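Local coordinates for Mono(ADP-ribosyl)transferase SpvB (Salmonella typhimurium, PDB 2GWM), which probably transfers ADP-ribose from NAD(+) to an arginine of host actin, blocking filament assembly, through its C-terminal catalytic domain, at residues 116-121 and 178-183. Sequence-based numbering, arbitrary orientation.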
loop_
_atom_site.group_PDB
_atom_site.type_symbol
_atom_site.label_atom_id
_atom_site.label_comp_id
_atom_site.label_asym_id
_atom_site.label_seq_id
_atom_site.Cartn_x
_atom_site.Cartn_y
_atom_site.Cartn_z
ATOM N N LYS A 116 10.404 -1.754 9.056
ATOM C CA LYS A 116 11.472 -1.882 8.088
ATOM C C LYS A 116 11.009 -1.766 6.643
ATOM O O LYS A 116 9.849 -1.961 6.336
ATOM C CB LYS A 116 12.138 -3.225 8.305
ATOM C CG LYS A 116 11.343 -4.361 7.723
ATOM C CD LYS A 116 12.059 -5.670 7.969
ATOM C CE LYS A 116 11.348 -6.567 8.982
ATOM N NZ LYS A 116 12.110 -7.878 9.155
ATOM N N ALA A 117 11.923 -1.433 5.744
ATOM C CA ALA A 117 11.591 -1.525 4.305
ATOM C C ALA A 117 12.284 -2.720 3.689
ATOM O O ALA A 117 13.441 -3.015 3.996
ATOM C CB ALA A 117 12.056 -0.320 3.617
ATOM N N TRP A 118 11.578 -3.367 2.781
ATOM C CA TRP A 118 12.167 -4.388 1.939
ATOM C C TRP A 118 12.903 -3.707 0.827
ATOM O O TRP A 118 12.390 -2.884 0.079
ATOM C CB TRP A 118 11.097 -5.343 1.405
ATOM C CG TRP A 118 10.657 -6.244 2.565
ATOM C CD1 TRP A 118 9.881 -5.883 3.645
ATOM C CD2 TRP A 118 11.053 -7.581 2.785
ATOM N NE1 TRP A 118 9.738 -6.953 4.493
ATOM C CE2 TRP A 118 10.449 -8.006 3.988
ATOM C CE3 TRP A 118 11.825 -8.485 2.066
ATOM C CZ2 TRP A 118 10.611 -9.283 4.485
ATOM C CZ3 TRP A 118 11.993 -9.759 2.563
ATOM C CH2 TRP A 118 11.380 -10.151 3.763
ATOM N N ILE A 119 14.166 -4.059 0.734
ATOM C CA ILE A 119 15.057 -3.416 -0.249
ATOM C C ILE A 119 14.532 -3.574 -1.669
ATOM O O ILE A 119 14.024 -4.649 -2.049
ATOM C CB ILE A 119 16.431 -4.001 -0.101
ATOM C CG1 ILE A 119 17.063 -3.630 1.257
ATOM C CG2 ILE A 119 17.345 -3.579 -1.299
ATOM C CD1 ILE A 119 18.289 -4.382 1.611
ATOM N N ASN A 120 14.585 -2.486 -2.416
ATOM C CA ASN A 120 14.223 -2.412 -3.791
ATOM C C ASN A 120 14.920 -1.199 -4.397
ATOM O O ASN A 120 15.704 -0.542 -3.708
ATOM C CB ASN A 120 12.702 -2.260 -3.927
ATOM C CG ASN A 120 12.138 -2.958 -5.113
ATOM O OD1 ASN A 120 12.716 -2.941 -6.217
ATOM N ND2 ASN A 120 10.941 -3.609 -4.910
ATOM N N ASP A 121 14.659 -0.897 -5.661
ATOM C CA ASP A 121 15.339 0.265 -6.253
ATOM C C ASP A 121 15.025 1.589 -5.560
ATOM O O ASP A 121 15.849 2.499 -5.536
ATOM C CB ASP A 121 15.225 0.337 -7.785
ATOM C CG ASP A 121 13.819 0.657 -8.349
ATOM O OD1 ASP A 121 13.161 1.581 -7.829
ATOM O OD2 ASP A 121 13.411 -0.020 -9.366
ATOM N N ARG A 178 15.674 1.188 8.876
ATOM C CA ARG A 178 15.827 -0.268 9.141
ATOM C C ARG A 178 15.365 -0.969 7.860
ATOM O O ARG A 178 14.336 -0.672 7.299
ATOM C CB ARG A 178 14.988 -0.808 10.331
ATOM C CG ARG A 178 15.229 -2.356 10.610
ATOM C CD ARG A 178 14.573 -2.890 11.915
ATOM N NE ARG A 178 13.902 -4.199 11.753
ATOM C CZ ARG A 178 13.027 -4.727 12.626
ATOM N NH1 ARG A 178 12.711 -4.084 13.754
ATOM N NH2 ARG A 178 12.461 -5.911 12.382
ATOM N N LEU A 179 16.255 -1.769 7.333
ATOM C CA LEU A 179 16.006 -2.456 6.078
ATOM C C LEU A 179 15.800 -3.927 6.381
ATOM O O LEU A 179 16.338 -4.471 7.342
ATOM C CB LEU A 179 17.232 -2.287 5.159
ATOM C CG LEU A 179 17.470 -0.803 4.832
ATOM C CD1 LEU A 179 18.820 -0.702 4.089
ATOM C CD2 LEU A 179 16.353 -0.179 4.011
ATOM N N SER A 180 15.067 -4.584 5.482
ATOM C CA SER A 180 14.970 -6.035 5.405
ATOM C C SER A 180 16.348 -6.670 5.344
ATOM O O SER A 180 17.224 -6.124 4.720
ATOM C CB SER A 180 14.249 -6.407 4.086
ATOM O OG SER A 180 15.029 -6.077 2.862
ATOM N N ASP A 181 16.558 -7.764 6.051
ATOM C CA ASP A 181 17.861 -8.439 6.020
ATOM C C ASP A 181 17.641 -9.904 5.689
ATOM O O ASP A 181 18.364 -10.789 6.170
ATOM C CB ASP A 181 18.671 -8.223 7.315
ATOM C CG ASP A 181 20.188 -8.481 7.127
ATOM O OD1 ASP A 181 20.767 -8.265 5.996
ATOM O OD2 ASP A 181 20.850 -8.875 8.137
ATOM N N ASP A 182 16.693 -10.136 4.806
ATOM C CA ASP A 182 16.334 -11.462 4.341
ATOM C C ASP A 182 17.424 -12.066 3.420
ATOM O O ASP A 182 18.511 -11.491 3.214
ATOM C CB ASP A 182 15.026 -11.372 3.588
ATOM C CG ASP A 182 15.129 -10.475 2.361
ATOM O OD1 ASP A 182 15.131 -9.237 2.523
ATOM O OD2 ASP A 182 15.210 -11.009 1.232
ATOM N N ALA A 183 17.114 -13.239 2.873
ATOM C CA ALA A 183 18.084 -14.038 2.132
ATOM C C ALA A 183 18.617 -13.342 0.935
ATOM O O ALA A 183 19.667 -13.694 0.432
ATOM C CB ALA A 183 17.446 -15.343 1.670
HETATM O O HOH W 1 13.543 -8.771 6.231
#
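Ala117 lies opposite Leu179 and bonds to the residues flanking it: Ala117 N reaches Arg178 O at 3.0 Å, and Ser180 N returns to Ala117 O at 2.7 Å. A third bond carries the pairing onto a side chain, the Ile119 N-H pointing almost straight (169°) at Ser180 OG, 3.1 Å away. With chi1 at 67°, that hydroxyl sits between its own backbone N and carbonyl carbon, and from there it also gives a weak bond to Asp182 OD1, whose carboxylate is held through OD2 by Thr184. The Ala117-Leu179 pairing, a single parallel bridge, ties the loop between strands 110-112 and 122-127 to the one between helix 168-175 and strand 192-198, within the ADP-ribosyltransferase core; the side chain of Ala117 lies about 6 Å from that of Arg81, a predicted active-site residue. Trp118 lays its indole over Ser180, whose CB makes a CH-pi contact 4.0 Å from the five-membered ring centroid. Farther along the ring, Asp182 OD1 comes within 3.2 Å of Trp118 CZ3, the carboxylate turned 33° from the indole plane. Apolar packing is slight, Ile119 CG1 meeting Leu179 CB at 4.1 Å. The ammonium of Lys116 and the guanidinium of Arg178 are like charges close together, NZ lying 3.8 Å from NH2, while a water weakly links the same NZ to Asp181 N.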